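Local coordinates for acetone carboxylase alpha subunit (Xanthobacter autotrophicus Py2, PDB 5M45), which is a large, metal-binding chain of the hydantoinase B/oxoprolinase family, one of six protein chains in its enzyme assembly, at residues Lys513-Cys518 / Gly646-Arg651; Thr565-Leu570 / Ala575-Gly580; Ala638-Ile643 / Val659-Gly664. All coordinates share one frame; numbering follows the deposited sequence.

Overall arrangement
Interactions 1 and 3 meet at helix 636-645, their centres 11 Å apart. Interaction 3 packs one face of the helix itself on the short hairpin of strand 661-663, using aliphatic side chains alone, whereas interaction 1 joins the loop leaving the helix to the 513-518 loop through a guanidinium, a tyrosine ring and a cysteine sulfur. Asp-642 links the two by a salt bridge to Arg-515. Interaction 2 stands apart, its centre about 30 Å from that of interaction 1, where a short helix and its return segment cover the sheet that includes strand 520-526, into which the 513-518 loop runs. All three contacts are largely buried; other protein chains touch only interactions 1 and 2.

Interaction 1 (Lys513-Cys518 / Gly646-Arg651); sequences KYRGGC and GYVLER
The guanidinium of Arg-515 lies almost parallel to the ring of Tyr-647, the two planes only 8° apart, yet they do not stack squarely: CB of Tyr-647, not the ring centre, lies over the guanidinium, 3.8 Å above its plane and toward its rim. NH2 of Arg-515 comes within 3.8 Å of Tyr-647 CG. A bend at the third torsion of the arginine (chi3 40°), after two extended ones, turns the head back on its own loop, where NH1 donates to Gly-516 O at 2.9 Å from above the carbonyl plane. NE is taken by a salt bridge to Asp-642, which with the Gly-516 bond fixes the rotation of the group. Along the arginine stem, CD meets CG2 of Val-648 at 4.0 Å as the two side chains run past each other in opposite directions.

Cys-518 approaches the same tyrosine at its edge, near the ring plane. Its SG sits 4.1 Å from Tyr-647 CD1 and 3.3 Å from Tyr-647 O, so sulfur touches both ring and backbone. Arg-515 N bonds to Asp-470 OD1 and Cys-518 N to Ser-473 OG, which positions the 513-518 loop. On the other side the chain has just left helix 636-645 through Gly-646, whose positive phi completes a Schellman motif; the tyrosine that follows makes a Cys sulfur-aromatic contact.

Interaction 2 (Thr565-Leu570 / Ala575-Gly580); sequences TNLKEL and AEIPLG
Leu-567 and Ile-577 meet through methyl groups, CD2 of the leucine lying 3.8 Å from CG2 of the isoleucine. The same CD2 also reaches CD of the Pro-578 ring at 4.0 Å, so one branch of Leu-567 touches two consecutive residues of the returning segment. One helical turn on, Leu-570 CD2 touches CB of Ala-575 at 3.9 Å, and its backbone O receives a weak bond from Ala-575 N, 3.1 Å long. This i to i+5 bond spans the end of helix 567-573, where the chain turns back.

Torsions set the methyls in place. In Ile-577, CG1 stands between the backbone N and the carbonyl carbon (chi1 57°), which leaves CG2 beside the N and directed at the leucine.

In the second shell, Ser-573 OG bonds to Glu-569 O and, weakly, to Leu-570 O, tying down the last turn of the helix, while at its start Thr-565 OG1, which accepts from Leu-567 N at 3.2 Å, also bonds to Tyr-615 O. Leu-567 and Pro-578 both rest on Leu-617 of strand 617-621, and strand 520-526 supports them through Met-525 and Leu-523. From outside, another protein's chain packs an apolar side chain on Ile-577 and bonds a basic one to Ala-575 O. The whole is a short helix, opened by an ST turn, that with its return segment covers an antiparallel beta sheet.

Interaction 3 (Ala638-Ile643 / Val659-Gly664); sequences AVADDI and VVVRKG
The backbone of helix 636-645 passes segment 659-664, which runs into strand 661-663, at side-chain packing distance, with CA of Ala-640 6.7 Å from CA of Val-661 and CA of Val-639 7.2 Å from CA of Val-659, and no hydrogen bond joins them. This is helix-on-hairpin packing: strand 661-663 pairs antiparallel with strand 669-671, and the helix lies against the little two-stranded sheet.

Val-639, Ala-640 and Ile-643 fall on one face of the helix, and Val-659 and Val-661, two residues apart in the other segment, turn toward them. Val-639 with Val-659 and Ile-643 with Val-661 meet tip to tip. Val-639 CG2 abuts Val-659 CG2 at 3.8 Å, while its other methyl, CG1, reaches Val-659 CB at 4.1 Å. Ala-640 CB meets Val-661 as well, 4.2 Å from CG1, at the point where the two backbones are nearest.

Neighbouring elements close the layer: Ala-653 and Tyr-657 of helix 652-657 touch Val-639, Tyr-669 of the partner strand touches both Ile-643 and Val-661, and Thr-676 and Arg-680 of helix 673-690 pack on Val-659. Val-661 holds CG1 beside its backbone N (chi1 -62°), which places CG2 between N and carbonyl carbon and lets both methyls face the helix. Ile-643 CD1 ends against this fork, 3.8 Å from Val-661 CG2 and 4.1 Å from Val-661 CG1.

Interaction 1 (Lys513-Cys518 / Gly646-Arg651)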
ATOM      1  N   LYS A 513      35.376 -32.543  13.153  1.00 14.69           N
ATOM      2  CA  LYS A 513      36.700 -32.844  12.600  1.00 15.52           C
ATOM      3  C   LYS A 513      37.231 -31.658  11.746  1.00 15.17           C
ATOM      4  O   LYS A 513      38.397 -31.226  11.885  1.00 15.17           O
ATOM      5  CB  LYS A 513      36.662 -34.104  11.747  1.00 16.38           C
ATOM      6  CG  LYS A 513      38.062 -34.595  11.458  1.00 17.50           C
ATOM      7  CD  LYS A 513      38.240 -34.954  10.001  1.00 18.18           C
ATOM      8  CE  LYS A 513      37.971 -36.371   9.761  1.00 18.95           C
ATOM      9  NZ  LYS A 513      38.867 -36.824   8.634  1.00 19.21           N
ATOM     10  N   TYR A 514      36.355 -31.167  10.880  1.00 14.69           N
ATOM     11  CA  TYR A 514      36.505 -29.868  10.212  1.00 14.37           C
ATOM     12  C   TYR A 514      35.384 -28.957  10.763  1.00 14.22           C
ATOM     13  O   TYR A 514      34.202 -29.343  10.858  1.00 14.22           O
ATOM     14  CB  TYR A 514      36.502 -29.997   8.662  1.00 14.16           C
ATOM     15  CG  TYR A 514      37.640 -30.868   8.185  1.00 14.24           C
ATOM     16  CD1 TYR A 514      38.982 -30.450   8.329  1.00 14.25           C
ATOM     17  CD2 TYR A 514      37.408 -32.145   7.648  1.00 14.25           C
ATOM     18  CE1 TYR A 514      40.033 -31.276   7.950  1.00 14.39           C
ATOM     19  CE2 TYR A 514      38.462 -32.963   7.245  1.00 14.24           C
ATOM     20  CZ  TYR A 514      39.759 -32.541   7.408  1.00 14.44           C
ATOM     21  OH  TYR A 514      40.821 -33.368   7.024  1.00 14.83           O
ATOM     22  N   ARG A 515      35.793 -27.764  11.176  1.00 14.11           N
ATOM     23  CA  ARG A 515      34.930 -26.795  11.849  1.00 14.02           C
ATOM     24  C   ARG A 515      34.214 -25.960  10.795  1.00 13.65           C
ATOM     25  O   ARG A 515      34.827 -25.573   9.780  1.00 13.43           O
ATOM     26  CB  ARG A 515      35.797 -25.887  12.763  1.00 14.36           C
ATOM     27  CG  ARG A 515      35.019 -24.810  13.500  1.00 14.54           C
ATOM     28  CD  ARG A 515      35.888 -23.800  14.286  1.00 14.68           C
ATOM     29  NE  ARG A 515      37.121 -23.329  13.675  1.00 14.71           N
ATOM     30  CZ  ARG A 515      37.235 -22.535  12.603  1.00 14.89           C
ATOM     31  NH1 ARG A 515      36.182 -22.071  11.918  1.00 14.74           N
ATOM     32  NH2 ARG A 515      38.437 -22.180  12.206  1.00 15.13           N
ATOM     33  N   GLY A 516      32.925 -25.703  11.006  1.00 13.26           N
ATOM     34  CA  GLY A 516      32.215 -24.728  10.198  1.00 13.01           C
ATOM     35  C   GLY A 516      32.801 -23.315  10.345  1.00 12.90           C
ATOM     36  O   GLY A 516      33.438 -22.977  11.365  1.00 12.78           O
ATOM     37  N   GLY A 517      32.589 -22.490   9.324  1.00 12.79           N
ATOM     38  CA  GLY A 517      33.028 -21.110   9.381  1.00 12.97           C
ATOM     39  C   GLY A 517      32.392 -20.362  10.557  1.00 12.97           C
ATOM     40  O   GLY A 517      31.187 -20.541  10.856  1.00 12.87           O
ATOM     41  N   CYS A 518      33.183 -19.537  11.241  1.00 13.55           N
ATOM     42  CA  CYS A 518      32.616 -18.619  12.223  1.00 13.94           C
ATOM     43  C   CYS A 518      31.870 -17.475  11.526  1.00 13.43           C
ATOM     44  O   CYS A 518      32.162 -17.125  10.367  1.00 13.38           O
ATOM     45  CB  CYS A 518      33.698 -18.057  13.156  1.00 14.92           C
ATOM     46  SG  CYS A 518      34.304 -19.270  14.348  1.00 17.20           S
ATOM     47  N   GLY A 646      41.195 -16.649  17.730  1.00 16.79           N
ATOM     48  CA  GLY A 646      39.867 -16.133  18.125  1.00 16.47           C
ATOM     49  C   GLY A 646      38.644 -16.848  17.526  1.00 15.89           C
ATOM     50  O   GLY A 646      37.530 -16.324  17.581  1.00 15.79           O
ATOM     51  N   TYR A 647      38.854 -18.040  16.971  1.00 15.40           N
ATOM     52  CA  TYR A 647      37.779 -18.850  16.388  1.00 14.96           C
ATOM     53  C   TYR A 647      37.013 -19.736  17.381  1.00 15.04           C
ATOM     54  O   TYR A 647      35.838 -20.073  17.141  1.00 14.47           O
ATOM     55  CB  TYR A 647      38.295 -19.704  15.203  1.00 14.67           C
ATOM     56  CG  TYR A 647      38.871 -18.885  14.047  1.00 14.44           C
ATOM     57  CD1 TYR A 647      38.056 -18.409  13.030  1.00 14.26           C
ATOM     58  CD2 TYR A 647      40.239 -18.609  13.963  1.00 14.59           C
ATOM     59  CE1 TYR A 647      38.568 -17.657  11.971  1.00 14.25           C
ATOM     60  CE2 TYR A 647      40.775 -17.860  12.919  1.00 14.72           C
ATOM     61  CZ  TYR A 647      39.945 -17.399  11.918  1.00 14.58           C
ATOM     62  OH  TYR A 647      40.437 -16.645  10.870  1.00 14.97           O
ATOM     63  N   VAL A 648      37.682 -20.143  18.456  1.00 15.29           N
ATOM     64  CA  VAL A 648      37.146 -21.036  19.471  1.00 15.79           C
ATOM     65  C   VAL A 648      37.599 -20.565  20.850  1.00 16.13           C
ATOM     66  O   VAL A 648      38.787 -20.302  21.047  1.00 16.06           O
ATOM     67  CB  VAL A 648      37.683 -22.481  19.260  1.00 15.99           C
ATOM     68  CG1 VAL A 648      37.306 -23.402  20.440  1.00 16.35           C
ATOM     69  CG2 VAL A 648      37.187 -23.064  17.945  1.00 15.89           C
ATOM     70  N   LEU A 649      36.676 -20.513  21.805  1.00 16.60           N
ATOM     71  CA  LEU A 649      37.001 -20.193  23.201  1.00 17.34           C
ATOM     72  C   LEU A 649      37.763 -21.340  23.883  1.00 18.65           C
ATOM     73  O   LEU A 649      37.379 -22.523  23.748  1.00 18.50           O
ATOM     74  CB  LEU A 649      35.726 -19.857  24.001  1.00 17.00           C
ATOM     75  CG  LEU A 649      34.908 -18.644  23.581  1.00 16.59           C
ATOM     76  CD1 LEU A 649      33.563 -18.583  24.325  1.00 16.47           C
ATOM     77  CD2 LEU A 649      35.686 -17.367  23.819  1.00 16.64           C
ATOM     78  N   GLU A 650      38.802 -20.978  24.632  1.00 20.15           N
ATOM     79  CA  GLU A 650      39.707 -21.948  25.263  1.00 22.03           C
ATOM     80  C   GLU A 650      38.982 -23.068  26.038  1.00 22.32           C
ATOM     81  O   GLU A 650      39.371 -24.237  25.958  1.00 21.64           O
ATOM     82  CB  GLU A 650      40.696 -21.217  26.189  1.00 23.61           C
ATOM     83  CG  GLU A 650      41.833 -22.103  26.747  1.00 25.57           C
ATOM     84  CD  GLU A 650      41.470 -22.885  27.995  1.00 27.15           C
ATOM     85  OE1 GLU A 650      40.519 -22.488  28.691  1.00 29.73           O
ATOM     86  OE2 GLU A 650      42.130 -23.916  28.303  1.00 29.31           O
ATOM     87  N   ARG A 651      37.920 -22.707  26.766  1.00 22.42           N
ATOM     88  CA  ARG A 651      37.214 -23.653  27.621  1.00 23.23           C
ATOM     89  C   ARG A 651      36.501 -24.779  26.899  1.00 23.95           C
ATOM     90  O   ARG A 651      36.210 -25.791  27.511  1.00 25.25           O
ATOM     91  CB  ARG A 651      36.271 -22.912  28.580  1.00 24.09           C
ATOM     92  CG  ARG A 651      35.066 -22.227  27.910  1.00 23.80           C
ATOM     93  CD  ARG A 651      34.697 -20.952  28.718  1.00 23.66           C
ATOM     94  NE  ARG A 651      33.472 -20.217  28.298  1.00 22.71           N
ATOM     95  CZ  ARG A 651      32.249 -20.737  28.347  1.00 22.63           C
ATOM     96  NH1 ARG A 651      31.156 -20.054  28.010  1.00 22.10           N
ATOM     97  NH2 ARG A 651      32.079 -22.007  28.717  1.00 22.76           N
TER

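Interaction 2 (Thr565-Leu570 / Ala575-Gly580)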
ATOM      1  N   THR A 565      22.677   4.515  28.753  1.00 18.45           N
ATOM      2  CA  THR A 565      24.018   3.983  29.041  1.00 18.17           C
ATOM      3  C   THR A 565      24.908   4.902  29.875  1.00 18.41           C
ATOM      4  O   THR A 565      25.868   4.419  30.504  1.00 18.63           O
ATOM      5  CB  THR A 565      24.780   3.704  27.723  1.00 17.71           C
ATOM      6  OG1 THR A 565      24.928   4.924  26.993  1.00 17.49           O
ATOM      7  CG2 THR A 565      24.036   2.665  26.873  1.00 17.43           C
ATOM      8  N   ASN A 566      24.626   6.210  29.832  1.00 18.32           N
ATOM      9  CA  ASN A 566      25.498   7.253  30.405  1.00 18.56           C
ATOM     10  C   ASN A 566      26.863   7.343  29.685  1.00 18.57           C
ATOM     11  O   ASN A 566      27.831   7.872  30.247  1.00 19.09           O
ATOM     12  CB  ASN A 566      25.668   7.043  31.919  1.00 18.66           C
ATOM     13  CG  ASN A 566      26.147   8.306  32.651  1.00 19.24           C
ATOM     14  OD1 ASN A 566      25.765   9.424  32.328  1.00 18.91           O
ATOM     15  ND2 ASN A 566      27.011   8.105  33.651  1.00 19.36           N
ATOM     16  N   LEU A 567      26.950   6.865  28.441  1.00 18.54           N
ATOM     17  CA  LEU A 567      28.252   6.827  27.747  1.00 18.57           C
ATOM     18  C   LEU A 567      28.842   8.212  27.464  1.00 19.06           C
ATOM     19  O   LEU A 567      30.043   8.337  27.407  1.00 18.30           O
ATOM     20  CB  LEU A 567      28.213   5.973  26.468  1.00 18.18           C
ATOM     21  CG  LEU A 567      28.463   4.472  26.724  1.00 18.14           C
ATOM     22  CD1 LEU A 567      28.024   3.637  25.509  1.00 17.72           C
ATOM     23  CD2 LEU A 567      29.941   4.215  27.077  1.00 18.17           C
ATOM     24  N   LYS A 568      28.013   9.245  27.280  1.00 20.26           N
ATOM     25  CA  LYS A 568      28.571  10.599  27.074  1.00 21.51           C
ATOM     26  C   LYS A 568      29.537  10.983  28.231  1.00 22.32           C
ATOM     27  O   LYS A 568      30.653  11.415  27.999  1.00 21.43           O
ATOM     28  CB  LYS A 568      27.477  11.643  26.919  1.00 22.15           C
ATOM     29  CG  LYS A 568      28.028  13.003  26.570  1.00 23.57           C
ATOM     30  CD  LYS A 568      26.949  14.044  26.343  1.00 24.70           C
ATOM     31  CE  LYS A 568      27.623  15.395  26.304  1.00 26.37           C
ATOM     32  NZ  LYS A 568      27.128  16.233  25.186  1.00 27.88           N
ATOM     33  N   GLU A 569      29.078  10.779  29.459  1.00 23.77           N
ATOM     34  CA  GLU A 569      29.868  11.085  30.662  1.00 25.28           C
ATOM     35  C   GLU A 569      31.025  10.089  30.857  1.00 24.00           C
ATOM     36  O   GLU A 569      32.125  10.501  31.257  1.00 23.73           O
ATOM     37  CB  GLU A 569      28.960  11.116  31.893  1.00 28.00           C
ATOM     38  CG  GLU A 569      29.557  11.673  33.174  1.00 31.73           C
ATOM     39  CD  GLU A 569      30.364  12.978  32.905  1.00 36.21           C
ATOM     40  OE1 GLU A 569      31.644  12.945  33.055  1.00 39.24           O
ATOM     41  OE2 GLU A 569      29.730  14.020  32.489  1.00 39.63           O
ATOM     42  N   LEU A 570      30.799   8.806  30.566  1.00 22.66           N
ATOM     43  CA  LEU A 570      31.858   7.801  30.672  1.00 21.99           C
ATOM     44  C   LEU A 570      32.999   8.061  29.681  1.00 21.57           C
ATOM     45  O   LEU A 570      34.173   7.944  30.035  1.00 21.92           O
ATOM     46  CB  LEU A 570      31.307   6.375  30.531  1.00 22.26           C
ATOM     47  CG  LEU A 570      30.312   5.908  31.600  1.00 22.70           C
ATOM     48  CD1 LEU A 570      29.612   4.645  31.152  1.00 22.63           C
ATOM     49  CD2 LEU A 570      30.963   5.670  32.953  1.00 23.00           C
ATOM     50  N   ALA A 575      36.633   6.873  31.669  1.00 22.31           N
ATOM     51  CA  ALA A 575      36.257   5.531  32.156  1.00 22.35           C
ATOM     52  C   ALA A 575      36.336   4.463  31.058  1.00 22.38           C
ATOM     53  O   ALA A 575      36.316   4.803  29.869  1.00 21.54           O
ATOM     54  CB  ALA A 575      34.850   5.557  32.739  1.00 22.10           C
ATOM     55  N   GLU A 576      36.393   3.186  31.445  1.00 23.22           N
ATOM     56  CA  GLU A 576      36.396   2.077  30.470  1.00 24.17           C
ATOM     57  C   GLU A 576      35.116   2.136  29.655  1.00 22.58           C
ATOM     58  O   GLU A 576      34.023   2.350  30.200  1.00 22.19           O
ATOM     59  CB  GLU A 576      36.320   0.676  31.091  1.00 26.46           C
ATOM     60  CG  GLU A 576      37.323   0.214  32.122  1.00 29.60           C
ATOM     61  CD  GLU A 576      37.003  -1.263  32.489  1.00 32.06           C
ATOM     62  OE1 GLU A 576      37.478  -2.165  31.727  1.00 34.23           O
ATOM     63  OE2 GLU A 576      36.234  -1.518  33.486  1.00 32.84           O
ATOM     64  N   ILE A 577      35.246   1.907  28.357  1.00 21.73           N
ATOM     65  CA  ILE A 577      34.063   1.838  27.485  1.00 21.27           C
ATOM     66  C   ILE A 577      33.993   0.519  26.693  1.00 19.96           C
ATOM     67  O   ILE A 577      35.035  -0.059  26.361  1.00 19.64           O
ATOM     68  CB  ILE A 577      33.936   3.072  26.585  1.00 21.69           C
ATOM     69  CG1 ILE A 577      35.153   3.273  25.734  1.00 22.42           C
ATOM     70  CG2 ILE A 577      33.712   4.316  27.431  1.00 21.97           C
ATOM     71  CD1 ILE A 577      35.077   4.591  24.966  1.00 23.31           C
ATOM     72  N   PRO A 578      32.764   0.010  26.456  1.00 18.86           N
ATOM     73  CA  PRO A 578      32.628  -1.214  25.644  1.00 17.98           C
ATOM     74  C   PRO A 578      33.177  -1.017  24.226  1.00 17.48           C
ATOM     75  O   PRO A 578      32.779  -0.071  23.545  1.00 16.72           O
ATOM     76  CB  PRO A 578      31.124  -1.466  25.587  1.00 18.06           C
ATOM     77  CG  PRO A 578      30.560  -0.659  26.700  1.00 18.45           C
ATOM     78  CD  PRO A 578      31.472   0.488  26.943  1.00 18.83           C
ATOM     79  N   LEU A 579      34.109  -1.894  23.820  1.00 17.24           N
ATOM     80  CA  LEU A 579      34.649  -1.914  22.460  1.00 17.05           C
ATOM     81  C   LEU A 579      34.826  -3.361  21.996  1.00 16.82           C
ATOM     82  O   LEU A 579      34.868  -4.305  22.829  1.00 17.20           O
ATOM     83  CB  LEU A 579      35.988  -1.184  22.387  1.00 17.26           C
ATOM     84  CG  LEU A 579      36.071   0.281  22.876  1.00 17.49           C
ATOM     85  CD1 LEU A 579      37.547   0.648  23.151  1.00 17.79           C
ATOM     86  CD2 LEU A 579      35.389   1.216  21.863  1.00 17.48           C
ATOM     87  N   GLY A 580      34.895  -3.566  20.677  1.00 16.37           N
ATOM     88  CA  GLY A 580      35.087  -4.922  20.126  1.00 15.99           C
ATOM     89  C   GLY A 580      33.818  -5.769  20.044  1.00 15.65           C
ATOM     90  O   GLY A 580      32.739  -5.243  19.773  1.00 15.50           O
TER

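Interaction 3 (Ala638-Ile643 / Val659-Gly664)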
ATOM      1  N   ALA A 638      45.205 -27.765  15.036  1.00 17.13           N
ATOM      2  CA  ALA A 638      44.159 -26.891  14.478  1.00 16.89           C
ATOM      3  C   ALA A 638      43.269 -26.295  15.585  1.00 16.55           C
ATOM      4  O   ALA A 638      42.772 -25.172  15.437  1.00 16.54           O
ATOM      5  CB  ALA A 638      43.307 -27.637  13.434  1.00 16.64           C
ATOM      6  N   VAL A 639      43.087 -27.041  16.682  1.00 16.67           N
ATOM      7  CA  VAL A 639      42.375 -26.555  17.861  1.00 16.46           C
ATOM      8  C   VAL A 639      43.220 -25.435  18.509  1.00 17.00           C
ATOM      9  O   VAL A 639      42.698 -24.350  18.771  1.00 16.85           O
ATOM     10  CB  VAL A 639      42.007 -27.680  18.860  1.00 16.36           C
ATOM     11  CG1 VAL A 639      41.283 -27.117  20.082  1.00 16.40           C
ATOM     12  CG2 VAL A 639      41.134 -28.743  18.198  1.00 16.09           C
ATOM     13  N   ALA A 640      44.513 -25.663  18.737  1.00 17.44           N
ATOM     14  CA  ALA A 640      45.376 -24.615  19.300  1.00 17.99           C
ATOM     15  C   ALA A 640      45.401 -23.336  18.411  1.00 18.03           C
ATOM     16  O   ALA A 640      45.261 -22.206  18.922  1.00 17.98           O
ATOM     17  CB  ALA A 640      46.788 -25.139  19.511  1.00 18.51           C
ATOM     18  N   ASP A 641      45.531 -23.522  17.095  1.00 18.14           N
ATOM     19  CA  ASP A 641      45.482 -22.397  16.135  1.00 18.42           C
ATOM     20  C   ASP A 641      44.161 -21.619  16.247  1.00 17.93           C
ATOM     21  O   ASP A 641      44.166 -20.395  16.241  1.00 17.70           O
ATOM     22  CB  ASP A 641      45.637 -22.867  14.672  1.00 18.68           C
ATOM     23  CG  ASP A 641      47.014 -23.477  14.372  1.00 19.37           C
ATOM     24  OD1 ASP A 641      47.966 -23.354  15.174  1.00 20.57           O
ATOM     25  OD2 ASP A 641      47.165 -24.133  13.320  1.00 20.23           O
ATOM     26  N   ASP A 642      43.049 -22.342  16.360  1.00 17.41           N
ATOM     27  CA  ASP A 642      41.718 -21.716  16.534  1.00 17.24           C
ATOM     28  C   ASP A 642      41.605 -20.865  17.811  1.00 17.30           C
ATOM     29  O   ASP A 642      41.019 -19.770  17.769  1.00 16.94           O
ATOM     30  CB  ASP A 642      40.604 -22.769  16.542  1.00 16.85           C
ATOM     31  CG  ASP A 642      40.215 -23.257  15.163  1.00 16.80           C
ATOM     32  OD1 ASP A 642      40.622 -22.650  14.155  1.00 16.47           O
ATOM     33  OD2 ASP A 642      39.444 -24.265  15.083  1.00 16.61           O
ATOM     34  N   ILE A 643      42.147 -21.371  18.929  1.00 17.34           N
ATOM     35  CA  ILE A 643      42.144 -20.592  20.171  1.00 17.77           C
ATOM     36  C   ILE A 643      42.990 -19.331  20.012  1.00 18.04           C
ATOM     37  O   ILE A 643      42.521 -18.238  20.360  1.00 17.79           O
ATOM     38  CB  ILE A 643      42.618 -21.421  21.381  1.00 18.27           C
ATOM     39  CG1 ILE A 643      41.660 -22.612  21.589  1.00 18.28           C
ATOM     40  CG2 ILE A 643      42.688 -20.568  22.654  1.00 18.39           C
ATOM     41  CD1 ILE A 643      42.272 -23.720  22.408  1.00 18.68           C
ATOM     42  N   VAL A 659      41.098 -31.905  23.417  1.00 19.01           N
ATOM     43  CA  VAL A 659      42.469 -31.412  23.241  1.00 20.01           C
ATOM     44  C   VAL A 659      42.893 -30.609  24.472  1.00 21.22           C
ATOM     45  O   VAL A 659      42.157 -29.726  24.940  1.00 20.85           O
ATOM     46  CB  VAL A 659      42.601 -30.570  21.933  1.00 19.66           C
ATOM     47  CG1 VAL A 659      43.995 -29.960  21.798  1.00 20.35           C
ATOM     48  CG2 VAL A 659      42.267 -31.420  20.704  1.00 19.10           C
ATOM     49  N   VAL A 660      44.066 -30.953  25.014  1.00 22.64           N
ATOM     50  CA  VAL A 660      44.656 -30.228  26.137  1.00 24.07           C
ATOM     51  C   VAL A 660      45.656 -29.214  25.591  1.00 24.86           C
ATOM     52  O   VAL A 660      46.636 -29.585  24.945  1.00 24.71           O
ATOM     53  CB  VAL A 660      45.351 -31.189  27.129  1.00 25.20           C
ATOM     54  CG1 VAL A 660      45.966 -30.407  28.302  1.00 25.96           C
ATOM     55  CG2 VAL A 660      44.351 -32.240  27.629  1.00 25.15           C
ATOM     56  N   VAL A 661      45.396 -27.937  25.840  1.00 26.33           N
ATOM     57  CA  VAL A 661      46.335 -26.849  25.494  1.00 28.54           C
ATOM     58  C   VAL A 661      46.894 -26.174  26.722  1.00 30.83           C
ATOM     59  O   VAL A 661      46.283 -26.239  27.779  1.00 30.43           O
ATOM     60  CB  VAL A 661      45.690 -25.783  24.561  1.00 28.39           C
ATOM     61  CG1 VAL A 661      45.281 -26.426  23.241  1.00 27.84           C
ATOM     62  CG2 VAL A 661      44.507 -25.094  25.207  1.00 28.25           C
ATOM     63  N   ARG A 662      48.074 -25.568  26.556  1.00 34.19           N
ATOM     64  CA  ARG A 662      48.743 -24.755  27.579  1.00 38.24           C
ATOM     65  C   ARG A 662      49.433 -23.555  26.972  1.00 38.09           C
ATOM     66  O   ARG A 662      49.994 -23.623  25.903  1.00 35.80           O
ATOM     67  CB  ARG A 662      49.804 -25.532  28.329  1.00 41.89           C
ATOM     68  CG  ARG A 662      49.262 -26.019  29.684  1.00 45.94           C
ATOM     69  CD  ARG A 662      50.277 -26.619  30.635  1.00 50.76           C
ATOM     70  NE  ARG A 662      51.035 -27.731  30.082  1.00 52.81           N
ATOM     71  CZ  ARG A 662      50.587 -28.977  29.920  1.00 54.37           C
ATOM     72  NH1 ARG A 662      51.427 -29.849  29.403  1.00 56.67           N
ATOM     73  NH2 ARG A 662      49.341 -29.385  30.219  1.00 53.02           N
ATOM     74  N   LYS A 663      49.450 -22.480  27.739  1.00 40.96           N
ATOM     75  CA  LYS A 663      49.999 -21.214  27.327  1.00 44.16           C
ATOM     76  C   LYS A 663      51.512 -21.273  27.475  1.00 47.05           C
ATOM     77  O   LYS A 663      52.027 -21.607  28.546  1.00 49.01           O
ATOM     78  CB  LYS A 663      49.385 -20.104  28.193  1.00 46.07           C
ATOM     79  CG  LYS A 663      49.038 -18.831  27.447  1.00 47.86           C
ATOM     80  CD  LYS A 663      48.028 -17.964  28.173  1.00 49.90           C
ATOM     81  CE  LYS A 663      48.519 -16.529  28.296  1.00 53.30           C
ATOM     82  NZ  LYS A 663      47.458 -15.648  28.850  1.00 54.73           N
ATOM     83  N   GLY A 664      52.240 -20.972  26.398  1.00 49.47           N
ATOM     84  CA  GLY A 664      53.702 -20.853  26.466  1.00 51.91           C
ATOM     85  C   GLY A 664      54.151 -19.496  27.021  1.00 55.54           C
ATOM     86  O   GLY A 664      53.319 -18.639  27.370  1.00 56.13           O
TER